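Local coordinates for protein glutathione s-transferase I (Zea mays, PDB 1AXD) that binds lactoylglutathione as a dimer of two-domain subunits and probably conjugates glutathione to electrophilic compounds, herbicides among them, at residues A[102-107]-A[139-144]; A[109-114]-A[132-137]. All coordinates share one frame; numbering follows the deposited sequence.

Contact 1. Residues A[102-107]-A[139-144]; sequences ANQYTA and KKVLEV
V141 faces Q104 and Y105 where the two long helices of the glutathione S-transferase helical domain, 88-122 and 128-151, lean against each other as the arms of a hairpin. The short segments run at 118° with their axes 9.6 Å apart, and the contact between them is apolar. V141 buries the most surface here and works with both branches. Its CG2 lies 3.7 Å from Q104 CG, while CG1 comes to 4.3 Å from Y105 CA, so the valine leans on one side chain and on the backbone of the next residue. Q104 offers a methylene rather than its amide: the chain bends at the second torsion (chi2 69°), which leaves CG as the atom nearest the valine. Q104 also packs on F51 of the second subunit, and V144 touches P50 of that subunit.

Y105 illustrates how one residue can serve several neighbours. It closes a wider, pi-type turn of the helix at 102-105. Its CG lies anti to the backbone N (chi1 -171°), and the end of the side chain comes nearer to L142 than the direction of its CB bond alone would suggest. The hydroxyl is held by a hydrogen bond with T171 OG1, while H167 meets the ring edge-to-face and Y145 meets it with planes about 25° apart. Toward L142 the ring presents its rim: L142 CD2 lies near the ring plane, 4.0 Å from Y105 CE1.

Contact 2. Residues A[109-114]-A[132-137]; sequences LNPILF and DENLEK
One turn beyond N134, which packs on P111 and I112 of helix 88-122, K137 NZ reaches back to E133 OE2, a salt bridge of 3.1 Å that uses the carboxylate lone pair pointing away from the other oxygen. The pair lies within one helix, and the contact between the helices is made by packing. N134 and I112 carry most of that packing. With its CG beside the backbone N (chi1 -81°), the flat amide group of N134 meets the proline, N134 CG lying 3.5 Å from P111 CB, and the two side chains cross at about a right angle. The stem of the asparagine serves I112: I112 CG1 is 3.5 Å from N134 CB, the side chains sliding past each other in opposite directions. Farther out, the extended isoleucine ends at L135, with I112 CD1 and L135 CD2 4.1 Å apart. An alanine in place of N134 would still meet I112 through its CB but would probably leave the P111 ring without the amide that packs on it. Helix 88-122 is kinked at P111. L109 and L113 pack on helix 168-174, so this arm of the hairpin touches both helix 128-151 and helix 168-174.

Contacts 1 and 2 are two levels of one helical hairpin, their centres 10 Å apart, and together they show how a long helix pair packs at successive levels. Both use helices 88-122 and 128-151. Along the chain the order is 102-107, 109-114, 132-137, 139-144, so contact 2 is nested inside contact 1 and lies nearer the turn between the helices. The short segments are closer to antiparallel at contact 2 (144°) than at contact 1 (118°). The same pair thus packs within the helical domain at contact 2, which no other protein chain of the assembly touches, and at contact 1 also brings Q104 and V144 to the second subunit.

Contact 1. Residues A[102-107]-A[139-144]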
ATOM      1  N   ALA A 102       4.034  -4.023   2.820  1.00 16.49           N
ATOM      2  CA  ALA A 102       3.618  -4.078   1.432  1.00 16.62           C
ATOM      3  C   ALA A 102       4.655  -3.704   0.468  1.00 15.81           C
ATOM      4  O   ALA A 102       4.842  -4.402  -0.497  1.00 16.42           O
ATOM      5  CB  ALA A 102       2.341  -3.209   1.238  1.00 16.04           C
ATOM      6  N   ASN A 103       5.369  -2.627   0.735  1.00 20.17           N
ATOM      7  CA  ASN A 103       6.387  -2.125  -0.180  1.00 19.92           C
ATOM      8  C   ASN A 103       7.789  -2.585   0.041  1.00 21.76           C
ATOM      9  O   ASN A 103       8.661  -2.215  -0.732  1.00 23.82           O
ATOM     10  CB  ASN A 103       6.357  -0.599  -0.140  1.00 21.86           C
ATOM     11  CG  ASN A 103       4.955  -0.046  -0.247  1.00 22.85           C
ATOM     12  OD1 ASN A 103       4.591   0.860   0.470  1.00 32.26           O
ATOM     13  ND2 ASN A 103       4.164  -0.598  -1.153  1.00 28.63           N
ATOM     14  N   GLN A 104       8.017  -3.393   1.072  1.00 22.72           N
ATOM     15  CA  GLN A 104       9.358  -3.860   1.395  1.00 16.07           C
ATOM     16  C   GLN A 104       9.452  -5.334   1.596  1.00 13.86           C
ATOM     17  O   GLN A 104      10.100  -6.010   0.818  1.00 17.07           O
ATOM     18  CB  GLN A 104       9.824  -3.168   2.671  1.00 19.47           C
ATOM     19  CG  GLN A 104      11.245  -2.740   2.653  1.00 27.33           C
ATOM     20  CD  GLN A 104      11.488  -1.607   1.691  1.00 29.87           C
ATOM     21  OE1 GLN A 104      10.760  -0.625   1.681  1.00 26.91           O
ATOM     22  NE2 GLN A 104      12.533  -1.734   0.888  1.00 27.72           N
ATOM     23  N   TYR A 105       8.805  -5.835   2.639  1.00 13.80           N
ATOM     24  CA  TYR A 105       8.848  -7.249   2.996  1.00 14.85           C
ATOM     25  C   TYR A 105       8.213  -8.128   1.987  1.00 17.68           C
ATOM     26  O   TYR A 105       8.909  -8.888   1.327  1.00 20.86           O
ATOM     27  CB  TYR A 105       8.174  -7.416   4.352  1.00 20.72           C
ATOM     28  CG  TYR A 105       8.292  -8.766   5.006  1.00 20.38           C
ATOM     29  CD1 TYR A 105       9.366  -9.065   5.844  1.00 21.35           C
ATOM     30  CD2 TYR A 105       7.285  -9.712   4.864  1.00 21.30           C
ATOM     31  CE1 TYR A 105       9.425 -10.263   6.529  1.00 24.34           C
ATOM     32  CE2 TYR A 105       7.336 -10.916   5.542  1.00 23.86           C
ATOM     33  CZ  TYR A 105       8.404 -11.187   6.373  1.00 22.29           C
ATOM     34  OH  TYR A 105       8.444 -12.381   7.049  1.00 23.60           O
ATOM     35  N   THR A 106       6.896  -8.041   1.858  1.00 16.72           N
ATOM     36  CA  THR A 106       6.163  -8.852   0.898  1.00 17.81           C
ATOM     37  C   THR A 106       6.684  -8.676  -0.524  1.00 19.99           C
ATOM     38  O   THR A 106       6.747  -9.653  -1.249  1.00 21.99           O
ATOM     39  CB  THR A 106       4.666  -8.537   0.967  1.00 19.10           C
ATOM     40  OG1 THR A 106       4.218  -8.727   2.315  1.00 18.89           O
ATOM     41  CG2 THR A 106       3.865  -9.448   0.022  1.00 14.62           C
ATOM     42  N   ALA A 107       7.097  -7.466  -0.896  1.00 19.07           N
ATOM     43  CA  ALA A 107       7.634  -7.207  -2.234  1.00 21.17           C
ATOM     44  C   ALA A 107       8.861  -8.076  -2.534  1.00 24.88           C
ATOM     45  O   ALA A 107       9.099  -8.399  -3.693  1.00 29.61           O
ATOM     46  CB  ALA A 107       7.978  -5.711  -2.388  1.00 16.78           C
ATOM     47  N   LYS A 139      17.035  -9.940   2.413  1.00 31.44           N
ATOM     48  CA  LYS A 139      18.090  -9.927   3.410  1.00 27.03           C
ATOM     49  C   LYS A 139      18.308  -8.568   3.938  1.00 24.56           C
ATOM     50  O   LYS A 139      18.431  -8.408   5.136  1.00 27.90           O
ATOM     51  CB  LYS A 139      19.374 -10.439   2.776  1.00 31.83           C
ATOM     52  CG  LYS A 139      20.420 -10.894   3.752  1.00 37.18           C
ATOM     53  CD  LYS A 139      21.631 -11.437   3.012  1.00 40.02           C
ATOM     54  CE  LYS A 139      21.224 -12.489   1.988  1.00 40.67           C
ATOM     55  NZ  LYS A 139      20.341 -13.540   2.564  1.00 46.24           N
ATOM     56  N   LYS A 140      18.332  -7.575   3.061  1.00 21.87           N
ATOM     57  CA  LYS A 140      18.544  -6.208   3.492  1.00 26.18           C
ATOM     58  C   LYS A 140      17.364  -5.707   4.302  1.00 29.57           C
ATOM     59  O   LYS A 140      17.554  -4.890   5.192  1.00 32.32           O
ATOM     60  CB  LYS A 140      18.795  -5.311   2.284  1.00 31.72           C
ATOM     61  CG  LYS A 140      19.654  -5.960   1.193  1.00 45.99           C
ATOM     62  CD  LYS A 140      20.879  -6.692   1.766  1.00 58.64           C
ATOM     63  CE  LYS A 140      21.539  -7.611   0.719  1.00 65.47           C
ATOM     64  NZ  LYS A 140      22.607  -8.507   1.284  1.00 66.21           N
ATOM     65  N   VAL A 141      16.163  -6.204   4.013  1.00 25.90           N
ATOM     66  CA  VAL A 141      14.969  -5.799   4.748  1.00 20.09           C
ATOM     67  C   VAL A 141      14.993  -6.391   6.125  1.00 21.53           C
ATOM     68  O   VAL A 141      14.618  -5.717   7.076  1.00 24.85           O
ATOM     69  CB  VAL A 141      13.666  -6.275   4.057  1.00 19.43           C
ATOM     70  CG1 VAL A 141      12.448  -5.910   4.924  1.00 11.78           C
ATOM     71  CG2 VAL A 141      13.534  -5.665   2.650  1.00 15.50           C
ATOM     72  N   LEU A 142      15.380  -7.657   6.239  1.00 22.43           N
ATOM     73  CA  LEU A 142      15.430  -8.318   7.540  1.00 21.49           C
ATOM     74  C   LEU A 142      16.443  -7.677   8.463  1.00 19.45           C
ATOM     75  O   LEU A 142      16.219  -7.667   9.654  1.00 23.48           O
ATOM     76  CB  LEU A 142      15.665  -9.825   7.390  1.00 22.05           C
ATOM     77  CG  LEU A 142      14.524 -10.641   6.761  1.00 21.91           C
ATOM     78  CD1 LEU A 142      14.976 -12.093   6.543  1.00 18.04           C
ATOM     79  CD2 LEU A 142      13.263 -10.599   7.650  1.00 17.07           C
ATOM     80  N   GLU A 143      17.536  -7.140   7.930  1.00 21.59           N
ATOM     81  CA  GLU A 143      18.532  -6.450   8.761  1.00 30.42           C
ATOM     82  C   GLU A 143      17.871  -5.259   9.482  1.00 30.79           C
ATOM     83  O   GLU A 143      18.185  -5.000  10.638  1.00 31.83           O
ATOM     84  CB  GLU A 143      19.694  -5.934   7.905  1.00 32.02           C
ATOM     85  CG  GLU A 143      20.682  -7.003   7.470  1.00 50.27           C
ATOM     86  CD  GLU A 143      21.854  -6.446   6.648  1.00 58.41           C
ATOM     87  OE1 GLU A 143      22.303  -5.307   6.919  1.00 63.81           O
ATOM     88  OE2 GLU A 143      22.332  -7.155   5.729  1.00 61.24           O
ATOM     89  N   VAL A 144      16.985  -4.547   8.782  1.00 30.80           N
ATOM     90  CA  VAL A 144      16.259  -3.401   9.333  1.00 24.16           C
ATOM     91  C   VAL A 144      15.273  -3.866  10.354  1.00 23.11           C
ATOM     92  O   VAL A 144      15.167  -3.252  11.403  1.00 22.92           O
ATOM     93  CB  VAL A 144      15.512  -2.641   8.241  1.00 18.38           C
ATOM     94  CG1 VAL A 144      14.610  -1.568   8.867  1.00 20.71           C
ATOM     95  CG2 VAL A 144      16.513  -2.012   7.268  1.00 17.66           C
TER

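Contact 2. Residues A[109-114]-A[132-137]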
ATOM      1  N   LEU A 109       9.424 -10.969  -0.801  1.00 24.71           N
ATOM      2  CA  LEU A 109       8.950 -12.330  -0.622  1.00 26.48           C
ATOM      3  C   LEU A 109       8.158 -12.882  -1.752  1.00 28.73           C
ATOM      4  O   LEU A 109       8.312 -14.051  -2.062  1.00 32.75           O
ATOM      5  CB  LEU A 109       8.139 -12.440   0.662  1.00 24.24           C
ATOM      6  CG  LEU A 109       8.850 -13.143   1.806  1.00 22.80           C
ATOM      7  CD1 LEU A 109       7.911 -13.254   3.009  1.00 15.40           C
ATOM      8  CD2 LEU A 109       9.284 -14.534   1.322  1.00 23.25           C
ATOM      9  N   ASN A 110       7.324 -12.057  -2.377  1.00 29.23           N
ATOM     10  CA  ASN A 110       6.472 -12.487  -3.492  1.00 31.21           C
ATOM     11  C   ASN A 110       7.152 -13.284  -4.592  1.00 27.34           C
ATOM     12  O   ASN A 110       6.675 -14.346  -4.948  1.00 24.52           O
ATOM     13  CB  ASN A 110       5.752 -11.288  -4.090  1.00 39.09           C
ATOM     14  CG  ASN A 110       4.290 -11.548  -4.292  1.00 48.29           C
ATOM     15  OD1 ASN A 110       3.470 -11.184  -3.460  1.00 52.45           O
ATOM     16  ND2 ASN A 110       3.952 -12.205  -5.396  1.00 54.08           N
ATOM     17  N   PRO A 111       8.254 -12.780  -5.155  1.00 25.93           N
ATOM     18  CA  PRO A 111       8.906 -13.558  -6.210  1.00 25.72           C
ATOM     19  C   PRO A 111       9.287 -14.902  -5.688  1.00 26.49           C
ATOM     20  O   PRO A 111       9.046 -15.899  -6.343  1.00 29.20           O
ATOM     21  CB  PRO A 111      10.152 -12.733  -6.507  1.00 23.60           C
ATOM     22  CG  PRO A 111       9.698 -11.342  -6.246  1.00 24.40           C
ATOM     23  CD  PRO A 111       8.934 -11.488  -4.961  1.00 24.45           C
ATOM     24  N   ILE A 112       9.838 -14.917  -4.481  1.00 25.90           N
ATOM     25  CA  ILE A 112      10.293 -16.123  -3.819  1.00 23.17           C
ATOM     26  C   ILE A 112       9.195 -17.144  -3.604  1.00 23.73           C
ATOM     27  O   ILE A 112       9.305 -18.255  -4.100  1.00 26.57           O
ATOM     28  CB  ILE A 112      10.984 -15.750  -2.478  1.00 23.78           C
ATOM     29  CG1 ILE A 112      12.201 -14.867  -2.764  1.00 18.51           C
ATOM     30  CG2 ILE A 112      11.425 -17.014  -1.700  1.00 22.07           C
ATOM     31  CD1 ILE A 112      12.921 -14.398  -1.518  1.00 22.93           C
ATOM     32  N   LEU A 113       8.130 -16.765  -2.913  1.00 22.51           N
ATOM     33  CA  LEU A 113       7.036 -17.682  -2.640  1.00 17.84           C
ATOM     34  C   LEU A 113       6.485 -18.326  -3.870  1.00 20.17           C
ATOM     35  O   LEU A 113       6.046 -19.450  -3.803  1.00 20.09           O
ATOM     36  CB  LEU A 113       5.945 -16.976  -1.835  1.00 17.91           C
ATOM     37  CG  LEU A 113       6.419 -16.443  -0.478  1.00 15.35           C
ATOM     38  CD1 LEU A 113       5.221 -16.025   0.370  1.00 16.53           C
ATOM     39  CD2 LEU A 113       7.222 -17.536   0.272  1.00 17.01           C
ATOM     40  N   PHE A 114       6.548 -17.646  -5.005  1.00 26.35           N
ATOM     41  CA  PHE A 114       6.046 -18.199  -6.259  1.00 29.39           C
ATOM     42  C   PHE A 114       6.984 -19.276  -6.822  1.00 32.08           C
ATOM     43  O   PHE A 114       6.533 -20.372  -7.124  1.00 30.83           O
ATOM     44  CB  PHE A 114       5.854 -17.069  -7.277  1.00 29.83           C
ATOM     45  CG  PHE A 114       5.617 -17.545  -8.685  1.00 36.59           C
ATOM     46  CD1 PHE A 114       4.459 -18.260  -9.016  1.00 37.26           C
ATOM     47  CD2 PHE A 114       6.551 -17.274  -9.690  1.00 40.62           C
ATOM     48  CE1 PHE A 114       4.233 -18.696 -10.323  1.00 37.05           C
ATOM     49  CE2 PHE A 114       6.338 -17.706 -11.009  1.00 41.23           C
ATOM     50  CZ  PHE A 114       5.175 -18.419 -11.324  1.00 41.71           C
ATOM     51  N   ASP A 132      17.609 -16.533  -5.685  1.00 34.26           N
ATOM     52  CA  ASP A 132      18.850 -15.973  -5.153  1.00 35.87           C
ATOM     53  C   ASP A 132      18.898 -14.472  -5.043  1.00 37.52           C
ATOM     54  O   ASP A 132      19.324 -13.971  -4.012  1.00 37.47           O
ATOM     55  CB  ASP A 132      20.059 -16.466  -5.954  1.00 32.42           C
ATOM     56  CG  ASP A 132      20.397 -17.931  -5.683  1.00 37.77           C
ATOM     57  OD1 ASP A 132      19.870 -18.531  -4.714  1.00 38.20           O
ATOM     58  OD2 ASP A 132      21.218 -18.482  -6.445  1.00 38.89           O
ATOM     59  N   GLU A 133      18.466 -13.748  -6.070  1.00 39.13           N
ATOM     60  CA  GLU A 133      18.513 -12.294  -6.002  1.00 42.53           C
ATOM     61  C   GLU A 133      17.492 -11.722  -5.088  1.00 41.07           C
ATOM     62  O   GLU A 133      17.773 -10.741  -4.417  1.00 45.40           O
ATOM     63  CB  GLU A 133      18.428 -11.654  -7.389  1.00 48.60           C
ATOM     64  CG  GLU A 133      17.129 -11.843  -8.122  1.00 58.86           C
ATOM     65  CD  GLU A 133      17.090 -11.032  -9.402  1.00 66.44           C
ATOM     66  OE1 GLU A 133      17.698 -11.479 -10.401  1.00 68.41           O
ATOM     67  OE2 GLU A 133      16.465  -9.945  -9.402  1.00 70.29           O
ATOM     68  N   ASN A 134      16.314 -12.322  -5.023  1.00 38.03           N
ATOM     69  CA  ASN A 134      15.297 -11.815  -4.124  1.00 34.67           C
ATOM     70  C   ASN A 134      15.650 -12.091  -2.707  1.00 33.40           C
ATOM     71  O   ASN A 134      15.234 -11.346  -1.836  1.00 32.69           O
ATOM     72  CB  ASN A 134      13.932 -12.375  -4.482  1.00 34.89           C
ATOM     73  CG  ASN A 134      13.306 -11.634  -5.630  1.00 34.72           C
ATOM     74  OD1 ASN A 134      13.123 -12.174  -6.703  1.00 38.57           O
ATOM     75  ND2 ASN A 134      13.002 -10.367  -5.410  1.00 34.49           N
ATOM     76  N   LEU A 135      16.431 -13.138  -2.462  1.00 34.09           N
ATOM     77  CA  LEU A 135      16.860 -13.456  -1.104  1.00 35.44           C
ATOM     78  C   LEU A 135      17.787 -12.389  -0.645  1.00 35.01           C
ATOM     79  O   LEU A 135      17.876 -12.146   0.544  1.00 36.73           O
ATOM     80  CB  LEU A 135      17.543 -14.826  -1.024  1.00 33.57           C
ATOM     81  CG  LEU A 135      16.651 -16.028  -0.687  1.00 35.83           C
ATOM     82  CD1 LEU A 135      17.471 -17.318  -0.807  1.00 37.40           C
ATOM     83  CD2 LEU A 135      16.060 -15.903   0.736  1.00 34.79           C
ATOM     84  N   GLU A 136      18.481 -11.740  -1.570  1.00 35.78           N
ATOM     85  CA  GLU A 136      19.378 -10.664  -1.186  1.00 38.03           C
ATOM     86  C   GLU A 136      18.557  -9.474  -0.845  1.00 35.78           C
ATOM     87  O   GLU A 136      18.757  -8.885   0.199  1.00 37.57           O
ATOM     88  CB  GLU A 136      20.369 -10.343  -2.301  1.00 40.06           C
ATOM     89  CG  GLU A 136      21.367 -11.458  -2.534  1.00 53.06           C
ATOM     90  CD  GLU A 136      22.782 -10.952  -2.750  1.00 61.25           C
ATOM     91  OE1 GLU A 136      23.238 -10.086  -1.967  1.00 67.92           O
ATOM     92  OE2 GLU A 136      23.445 -11.434  -3.696  1.00 65.05           O
ATOM     93  N   LYS A 137      17.584  -9.156  -1.682  1.00 34.57           N
ATOM     94  CA  LYS A 137      16.719  -8.017  -1.428  1.00 33.22           C
ATOM     95  C   LYS A 137      16.076  -8.150  -0.065  1.00 27.49           C
ATOM     96  O   LYS A 137      16.177  -7.240   0.739  1.00 27.07           O
ATOM     97  CB  LYS A 137      15.675  -7.902  -2.548  1.00 35.57           C
ATOM     98  CG  LYS A 137      16.322  -7.721  -3.923  1.00 41.84           C
ATOM     99  CD  LYS A 137      15.312  -7.672  -5.068  1.00 52.47           C
ATOM    100  CE  LYS A 137      16.017  -7.577  -6.431  1.00 52.63           C
ATOM    101  NZ  LYS A 137      15.090  -7.808  -7.585  1.00 57.26           N
TER